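Putative 6-phosphogluconolactonase (Neisseria gonorrhoeae, PDB 3LHI) probably hydrolyses 6-phosphogluconolactone to 6-phosphogluconate, a step of the oxidative pentose phosphate pathway. Local coordinates at residues A14-A19 and S54-D59; G136-G139 and F145-A148; K123-P128 and I176-D181. All coordinates share one frame; numbering follows the deposited sequence.

Contact 1: residues A14-A19 and S54-D59; sequences AAQSLA and SQKDLD
Lys56 lays its side chain alongside helix 11-33 next to Gln16 and Ala19. The contact joins helix 11-33 to the loop after helix 47-54, in the Rossmann-like alpha/beta fold of this family. That loop leads on to strand 63-71. Lys56 buries more area here than Ala19 or Gln16. Its chain bends at chi2 (-72°) and is extended from there on. The bend brings CE up to the helix. CE of Lys56 then sits 4.0 Å from the backbone O of Ala19. The methyl CB of Ala19 is 4.6 Å from CE of Lys56. Gln16 comes in from one turn earlier. Its CG lies anti to the backbone N (chi1 -176°), and a bend at chi2 sends the amide toward the loop. There NE2 of Gln16 stands 4.0 Å from CE of Lys56, a van der Waals contact between side chains set at a slant to each other. The polar ends share a partner on the helix. OD1 of Asp20 accepts a hydrogen bond from Gln16 NE2 and forms a salt bridge with Lys56 NZ. This carboxylate would offset the lysine charge beside the amide. Ala19 and Gln16 also touch Ala52, which brings in helix 47-54. The amide oxygen of Gln16 reaches the loop through solvent. One water bridges the segments, donating to Gln16 OE1 at 2.8 Å and to Gln55 OE1 at 3.2 Å.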
loop_
_atom_site.group_PDB
_atom_site.type_symbol
_atom_site.label_atom_id
_atom_site.label_comp_id
_atom_site.label_asym_id
_atom_site.label_seq_id
_atom_site.Cartn_x
_atom_site.Cartn_y
_atom_site.Cartn_z
ATOM N N ALA A 14 -17.897 3.718 3.228
ATOM C CA ALA A 14 -16.782 3.510 2.285
ATOM C C ALA A 14 -15.818 2.460 2.861
ATOM O O ALA A 14 -15.358 1.560 2.143
ATOM C CB ALA A 14 -16.040 4.762 2.006
ATOM N N ALA A 15 -15.527 2.562 4.144
ATOM C CA ALA A 15 -14.572 1.646 4.786
ATOM C C ALA A 15 -15.113 0.198 4.763
ATOM O O ALA A 15 -14.390 -0.776 4.492
ATOM C CB ALA A 15 -14.289 2.083 6.230
ATOM N N GLN A 16 -16.404 0.012 5.115
ATOM C CA GLN A 16 -17.009 -1.292 5.120
ATOM C C GLN A 16 -17.066 -1.879 3.716
ATOM O O GLN A 16 -16.812 -3.076 3.502
ATOM C CB GLN A 16 -18.416 -1.290 5.748
ATOM C CG GLN A 16 -18.991 -2.666 5.845
ATOM C CD GLN A 16 -18.249 -3.565 6.861
ATOM O OE1 GLN A 16 -18.082 -3.169 8.034
ATOM N NE2 GLN A 16 -17.776 -4.727 6.414
ATOM N N SER A 17 -17.408 -1.036 2.747
ATOM C CA SER A 17 -17.540 -1.477 1.371
ATOM C C SER A 17 -16.175 -1.871 0.762
ATOM O O SER A 17 -16.097 -2.799 -0.031
ATOM C CB SER A 17 -18.199 -0.385 0.532
ATOM O OG SER A 17 -19.552 -0.197 0.895
ATOM N N LEU A 18 -15.112 -1.171 1.145
ATOM C CA LEU A 18 -13.750 -1.540 0.743
ATOM C C LEU A 18 -13.372 -2.855 1.428
ATOM O O LEU A 18 -12.827 -3.749 0.793
ATOM C CB LEU A 18 -12.778 -0.418 1.077
ATOM C CG LEU A 18 -11.320 -0.690 0.685
ATOM C CD1 LEU A 18 -11.151 -1.048 -0.784
ATOM C CD2 LEU A 18 -10.454 0.477 1.116
ATOM N N ALA A 19 -13.655 -2.988 2.726
ATOM C CA ALA A 19 -13.358 -4.246 3.414
ATOM C C ALA A 19 -14.056 -5.440 2.730
ATOM O O ALA A 19 -13.491 -6.522 2.590
ATOM C CB ALA A 19 -13.754 -4.149 4.886
ATOM N N SER A 54 -10.486 -6.610 9.597
ATOM C CA SER A 54 -9.964 -7.474 10.649
ATOM C C SER A 54 -11.023 -8.434 11.194
ATOM O O SER A 54 -10.679 -9.470 11.782
ATOM C CB SER A 54 -9.364 -6.663 11.794
ATOM O OG SER A 54 -10.371 -6.082 12.634
ATOM N N GLN A 55 -12.294 -8.069 11.045
ATOM C CA GLN A 55 -13.430 -8.865 11.519
ATOM C C GLN A 55 -13.900 -9.908 10.541
ATOM O O GLN A 55 -14.730 -10.743 10.891
ATOM C CB GLN A 55 -14.603 -7.934 11.881
ATOM C CG GLN A 55 -14.288 -6.988 13.047
ATOM C CD GLN A 55 -15.435 -6.061 13.382
ATOM O OE1 GLN A 55 -16.526 -6.208 12.856
ATOM N NE2 GLN A 55 -15.189 -5.130 14.267
ATOM N N LYS A 56 -13.420 -9.866 9.309
ATOM C CA LYS A 56 -13.859 -10.812 8.289
ATOM C C LYS A 56 -13.370 -12.239 8.630
ATOM O O LYS A 56 -12.196 -12.447 9.066
ATOM C CB LYS A 56 -13.334 -10.381 6.915
ATOM C CG LYS A 56 -13.909 -9.110 6.398
ATOM C CD LYS A 56 -15.361 -9.332 5.977
ATOM C CE LYS A 56 -15.939 -8.147 5.281
ATOM N NZ LYS A 56 -17.313 -8.460 4.696
ATOM N N ASP A 57 -14.287 -13.201 8.464
ATOM C CA ASP A 57 -13.993 -14.608 8.802
ATOM C C ASP A 57 -13.357 -15.330 7.650
ATOM O O ASP A 57 -13.862 -16.310 7.163
ATOM C CB ASP A 57 -15.222 -15.337 9.343
ATOM C CG ASP A 57 -14.871 -16.601 10.197
ATOM O OD1 ASP A 57 -13.740 -16.791 10.792
ATOM O OD2 ASP A 57 -15.818 -17.400 10.343
ATOM N N LEU A 58 -12.193 -14.858 7.245
ATOM C CA LEU A 58 -11.341 -15.447 6.221
ATOM C C LEU A 58 -10.372 -16.413 6.874
ATOM O O LEU A 58 -10.074 -16.366 8.063
ATOM C CB LEU A 58 -10.472 -14.315 5.538
ATOM C CG LEU A 58 -11.218 -13.306 4.690
ATOM C CD1 LEU A 58 -10.319 -12.247 4.163
ATOM C CD2 LEU A 58 -11.966 -14.007 3.526
ATOM N N ASP A 59 -9.749 -17.244 6.043
ATOM C CA ASP A 59 -8.701 -18.162 6.510
ATOM C C ASP A 59 -7.374 -17.425 6.653
ATOM O O ASP A 59 -6.376 -17.611 5.907
ATOM C CB ASP A 59 -8.553 -19.316 5.499
ATOM C CG ASP A 59 -7.669 -20.434 5.985
ATOM O OD1 ASP A 59 -7.382 -20.549 7.183
ATOM O OD2 ASP A 59 -7.258 -21.230 5.084
HETATM O O HOH W 1 -17.192 -4.113 10.530
#

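Contact 2: residues G136-G139 and F145-A148; sequences GNDG and FPKA
Two type I beta turns bring Asp138 up to Phe145 and Pro146: Gly136-Gly139, closed by Gly139 N to Gly136 O at 2.9 Å, and Phe145-Ala148, closed by Ala148 N to Phe145 O at 3.1 Å. OD2 of Asp138 is 3.6 Å from CD1 of Phe145, approaching the ring obliquely. The carboxylate and ring planes are 57° apart. The same OD2 of Asp138 lies 3.7 Å from CD of Pro146, so one oxygen meets both an aromatic and an aliphatic C-H group. Chi1 of Asp138 (64°) sets CG between its own N and carbonyl carbon, which swings the carboxylate toward the second turn. The other oxygen, OD1, is hydrogen-bonded to ND1 of His140. This bond would restrain the rotation of the carboxylate. The His140 ring in turn stacks on Phe145 and touches Pro146, so Asp138, Phe145 and Pro146 all meet it. A Gly-Asn-Asp-Gly turn followed by His140 is consistent with the active-site loop of relatives. Both turns belong to one long loop between strand 130-133 and helix 151-155. Asn137 rests on Glu197 and Lys198 of helix 196-206, and Gly139 bonds through its backbone to Ile215 at the start of helix 215-219.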
loop_
_atom_site.group_PDB
_atom_site.type_symbol
_atom_site.label_atom_id
_atom_site.label_comp_id
_atom_site.label_asym_id
_atom_site.label_seq_id
_atom_site.Cartn_x
_atom_site.Cartn_y
_atom_site.Cartn_z
ATOM N N GLY A 136 -1.343 10.879 -1.680
ATOM C CA GLY A 136 -1.153 12.155 -1.008
ATOM C C GLY A 136 -1.740 13.317 -1.802
ATOM O O GLY A 136 -2.147 13.194 -2.962
ATOM N N ASN A 137 -1.731 14.485 -1.141
ATOM C CA ASN A 137 -2.161 15.709 -1.781
ATOM C C ASN A 137 -1.237 16.139 -2.918
ATOM O O ASN A 137 -1.656 16.895 -3.767
ATOM C CB ASN A 137 -2.233 16.819 -0.732
ATOM C CG ASN A 137 -3.397 16.649 0.248
ATOM O OD1 ASN A 137 -4.449 16.056 -0.060
ATOM N ND2 ASN A 137 -3.240 17.263 1.420
ATOM N N ASP A 138 -0.022 15.587 -2.955
ATOM C CA ASP A 138 0.942 15.742 -4.039
ATOM C C ASP A 138 0.752 14.734 -5.164
ATOM O O ASP A 138 1.546 14.696 -6.100
ATOM C CB ASP A 138 2.376 15.669 -3.483
ATOM C CG ASP A 138 2.715 14.326 -2.883
ATOM O OD1 ASP A 138 1.788 13.507 -2.697
ATOM O OD2 ASP A 138 3.907 14.105 -2.645
ATOM N N GLY A 139 -0.250 13.863 -5.057
ATOM C CA GLY A 139 -0.413 12.806 -6.024
ATOM C C GLY A 139 0.511 11.595 -5.908
ATOM O O GLY A 139 0.435 10.703 -6.792
ATOM N N PHE A 145 7.464 9.207 -4.370
ATOM C CA PHE A 145 7.304 10.639 -4.248
ATOM C C PHE A 145 7.909 11.367 -5.479
ATOM O O PHE A 145 8.975 10.976 -5.950
ATOM C CB PHE A 145 8.023 11.144 -3.003
ATOM C CG PHE A 145 7.274 10.900 -1.709
ATOM C CD1 PHE A 145 6.403 11.841 -1.246
ATOM C CD2 PHE A 145 7.469 9.729 -0.963
ATOM C CE1 PHE A 145 5.708 11.621 -0.038
ATOM C CE2 PHE A 145 6.782 9.498 0.202
ATOM C CZ PHE A 145 5.892 10.457 0.677
ATOM N N PRO A 146 7.223 12.396 -5.986
ATOM C CA PRO A 146 7.666 13.005 -7.256
ATOM C C PRO A 146 9.035 13.671 -7.227
ATOM O O PRO A 146 9.690 13.745 -8.276
ATOM C CB PRO A 146 6.561 13.996 -7.554
ATOM C CG PRO A 146 5.974 14.331 -6.197
ATOM C CD PRO A 146 6.019 13.052 -5.450
ATOM N N LYS A 147 9.499 14.149 -6.082
ATOM C CA LYS A 147 10.830 14.765 -5.980
ATOM C C LYS A 147 11.909 13.820 -5.481
ATOM O O LYS A 147 13.059 14.198 -5.321
ATOM C CB LYS A 147 10.777 16.020 -5.070
ATOM C CG LYS A 147 9.809 17.066 -5.591
ATOM C CD LYS A 147 9.929 18.352 -4.842
ATOM C CE LYS A 147 8.973 19.432 -5.429
ATOM N NZ LYS A 147 7.864 18.943 -6.383
ATOM N N ALA A 148 11.575 12.539 -5.243
ATOM C CA ALA A 148 12.586 11.615 -4.789
ATOM C C ALA A 148 13.733 11.524 -5.806
ATOM O O ALA A 148 13.454 11.251 -6.969
ATOM C CB ALA A 148 11.962 10.192 -4.589
#

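Contact 3: residues K123-P128 and I176-D181; sequences KHYKQP and ISMTLD
Ser177 OG donates to the backbone O of Met178 at 2.8 Å and also bonds to the backbone N of Ser143. The donor lies 26° out of the Met178 carbonyl plane. Ser177 and Met178 end strand 175-178, which runs antiparallel to strands 63-71 and 163-166 in the mixed sheet of this Rossmann-like fold. The contact itself is made by Met178, a selenomethionine here. Its side chain meets the connection between helix 114-124 and strand 130-133. A bend at chi3 (74°) turns the methyl CE into a corner formed by Tyr125 and Pro128. The proline ring meets CE of Met178 with CG, at 3.9 Å, and with CD, at 4.0 Å. Tyr125 comes from another direction and crosses the methionine chain at about a right angle. CG anti to the backbone N (chi1 177°) carries the tyrosine ring toward the Met178 segment, where it also touches Leu163 and Ala162. Pro128 and Met178 both pack on Ala39, so the loop after helix 114-124 packs against side chains of strands 36-40 and 175-178, which flank strand 63-71. Thr179 then caps the next helix, with OG1 bonded to the backbone N of Ala182. The phenolic oxygen touches the cluster too: OH of Tyr125 lies 4.0 Å from CE of Met178.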
loop_
_atom_site.group_PDB
_atom_site.type_symbol
_atom_site.label_atom_id
_atom_site.label_comp_id
_atom_site.label_asym_id
_atom_site.label_seq_id
_atom_site.Cartn_x
_atom_site.Cartn_y
_atom_site.Cartn_z
ATOM N N LYS A 123 14.513 -9.846 0.870
ATOM C CA LYS A 123 14.594 -11.243 1.266
ATOM C C LYS A 123 13.267 -11.830 1.751
ATOM O O LYS A 123 13.094 -13.041 1.685
ATOM C CB LYS A 123 15.681 -11.485 2.306
ATOM C CG LYS A 123 17.074 -11.375 1.716
ATOM C CD LYS A 123 18.110 -11.513 2.850
ATOM C CE LYS A 123 19.563 -11.477 2.326
ATOM N NZ LYS A 123 19.885 -10.500 1.218
ATOM N N HIS A 124 12.353 -10.981 2.279
ATOM C CA HIS A 124 11.076 -11.453 2.787
ATOM C C HIS A 124 9.917 -11.235 1.805
ATOM O O HIS A 124 8.838 -11.813 1.940
ATOM C CB HIS A 124 10.779 -10.717 4.089
ATOM C CG HIS A 124 11.715 -11.054 5.193
ATOM N ND1 HIS A 124 11.420 -12.001 6.146
ATOM C CD2 HIS A 124 12.962 -10.610 5.472
ATOM C CE1 HIS A 124 12.446 -12.124 6.975
ATOM N NE2 HIS A 124 13.381 -11.268 6.605
ATOM N N TYR A 125 10.118 -10.362 0.834
ATOM C CA TYR A 125 9.061 -9.948 -0.070
ATOM C C TYR A 125 8.439 -11.083 -0.876
ATOM O O TYR A 125 9.142 -11.938 -1.444
ATOM C CB TYR A 125 9.594 -8.922 -1.073
ATOM C CG TYR A 125 8.608 -8.468 -2.104
ATOM C CD1 TYR A 125 7.790 -7.388 -1.861
ATOM C CD2 TYR A 125 8.491 -9.096 -3.335
ATOM C CE1 TYR A 125 6.892 -6.954 -2.758
ATOM C CE2 TYR A 125 7.603 -8.662 -4.276
ATOM C CZ TYR A 125 6.804 -7.571 -4.019
ATOM O OH TYR A 125 5.925 -7.101 -4.968
ATOM N N LYS A 126 7.110 -11.043 -0.937
ATOM C CA LYS A 126 6.299 -11.867 -1.806
ATOM C C LYS A 126 5.401 -10.948 -2.644
ATOM O O LYS A 126 4.828 -9.990 -2.117
ATOM C CB LYS A 126 5.420 -12.810 -0.969
ATOM C CG LYS A 126 6.240 -13.690 -0.030
ATOM C CD LYS A 126 5.366 -14.634 0.764
ATOM C CE LYS A 126 4.730 -15.730 -0.084
ATOM N NZ LYS A 126 4.296 -16.798 0.861
ATOM N N GLN A 127 5.234 -11.240 -3.926
ATOM C CA GLN A 127 4.351 -10.481 -4.769
ATOM C C GLN A 127 2.924 -10.469 -4.190
ATOM O O GLN A 127 2.324 -11.541 -4.025
ATOM C CB GLN A 127 4.289 -11.068 -6.185
ATOM C CG GLN A 127 3.325 -10.391 -7.152
ATOM C CD GLN A 127 3.791 -9.033 -7.601
ATOM O OE1 GLN A 127 4.827 -8.956 -8.303
ATOM N NE2 GLN A 127 3.007 -7.943 -7.278
ATOM N N PRO A 128 2.369 -9.293 -3.905
ATOM C CA PRO A 128 1.010 -9.294 -3.425
ATOM C C PRO A 128 -0.018 -9.750 -4.420
ATOM O O PRO A 128 0.161 -9.510 -5.619
ATOM C CB PRO A 128 0.759 -7.853 -2.972
ATOM C CG PRO A 128 2.135 -7.324 -2.754
ATOM C CD PRO A 128 3.013 -8.001 -3.752
ATOM N N ILE A 176 11.062 2.799 2.287
ATOM C CA ILE A 176 11.154 1.649 1.420
ATOM C C ILE A 176 9.774 1.506 0.783
ATOM O O ILE A 176 8.773 1.464 1.505
ATOM C CB ILE A 176 11.677 0.376 2.156
ATOM C CG1 ILE A 176 11.698 -0.823 1.206
ATOM C CG2 ILE A 176 10.904 0.081 3.456
ATOM C CD1 ILE A 176 12.217 -2.073 1.875
ATOM N N SER A 177 9.732 1.434 -0.559
ATOM C CA SER A 177 8.493 1.425 -1.345
ATOM C C SER A 177 8.458 0.279 -2.306
ATOM O O SER A 177 9.462 -0.090 -2.927
ATOM C CB SER A 177 8.352 2.677 -2.147
ATOM O OG SER A 177 7.090 2.846 -2.740
HETATM N N MSE A 178 7.256 -0.260 -2.497
HETATM C CA MSE A 178 7.018 -1.021 -3.718
HETATM C C MSE A 178 7.324 -0.120 -4.925
HETATM O O MSE A 178 7.056 1.093 -4.958
HETATM C CB MSE A 178 5.568 -1.467 -3.765
HETATM C CG MSE A 178 5.237 -2.654 -2.871
HETATM SE SE MSE A 178 3.410 -3.222 -2.893
HETATM C CE MSE A 178 3.382 -4.076 -4.593
ATOM N N THR A 179 7.822 -0.747 -5.958
ATOM C CA THR A 179 8.088 -0.109 -7.220
ATOM C C THR A 179 6.865 -0.041 -8.106
ATOM O O THR A 179 5.844 -0.748 -7.851
ATOM C CB THR A 179 9.212 -0.837 -7.956
ATOM O OG1 THR A 179 8.725 -2.176 -8.202
ATOM C CG2 THR A 179 10.530 -0.833 -7.205
ATOM N N LEU A 180 6.885 0.762 -9.151
ATOM C CA LEU A 180 5.814 0.767 -10.121
ATOM C C LEU A 180 5.552 -0.631 -10.701
ATOM O O LEU A 180 4.394 -1.045 -10.842
ATOM C CB LEU A 180 6.096 1.784 -11.214
ATOM C CG LEU A 180 5.027 1.932 -12.270
ATOM C CD1 LEU A 180 3.651 2.299 -11.740
ATOM C CD2 LEU A 180 5.515 2.940 -13.319
ATOM N N ASP A 181 6.638 -1.344 -11.010
ATOM C CA ASP A 181 6.505 -2.717 -11.553
ATOM C C ASP A 181 5.776 -3.612 -10.591
ATOM O O ASP A 181 4.914 -4.411 -11.001
ATOM C CB ASP A 181 7.899 -3.270 -11.887
ATOM C CG ASP A 181 7.863 -4.678 -12.407
ATOM O OD1 ASP A 181 7.960 -5.613 -11.589
ATOM O OD2 ASP A 181 7.785 -4.806 -13.627
#

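In the fold
The three contacts are separate sites within one family domain. Contact 1 lies on the opposite side of the chain's centre from contact 2, with 29 Å between the contact centres. It is also 23 Å from contact 3, centre to centre, and closes in sequence before either of the others opens. Contacts 2 and 3 are closer, about 7 Å between nearest atoms. Both turns of contact 2 fall in the chain between 123-128 and 176-181. Ser143, which lies between the two turns, bonds to Ser177 and ties the two regions together. The His140 loop is consistent with the active-site loop of relatives.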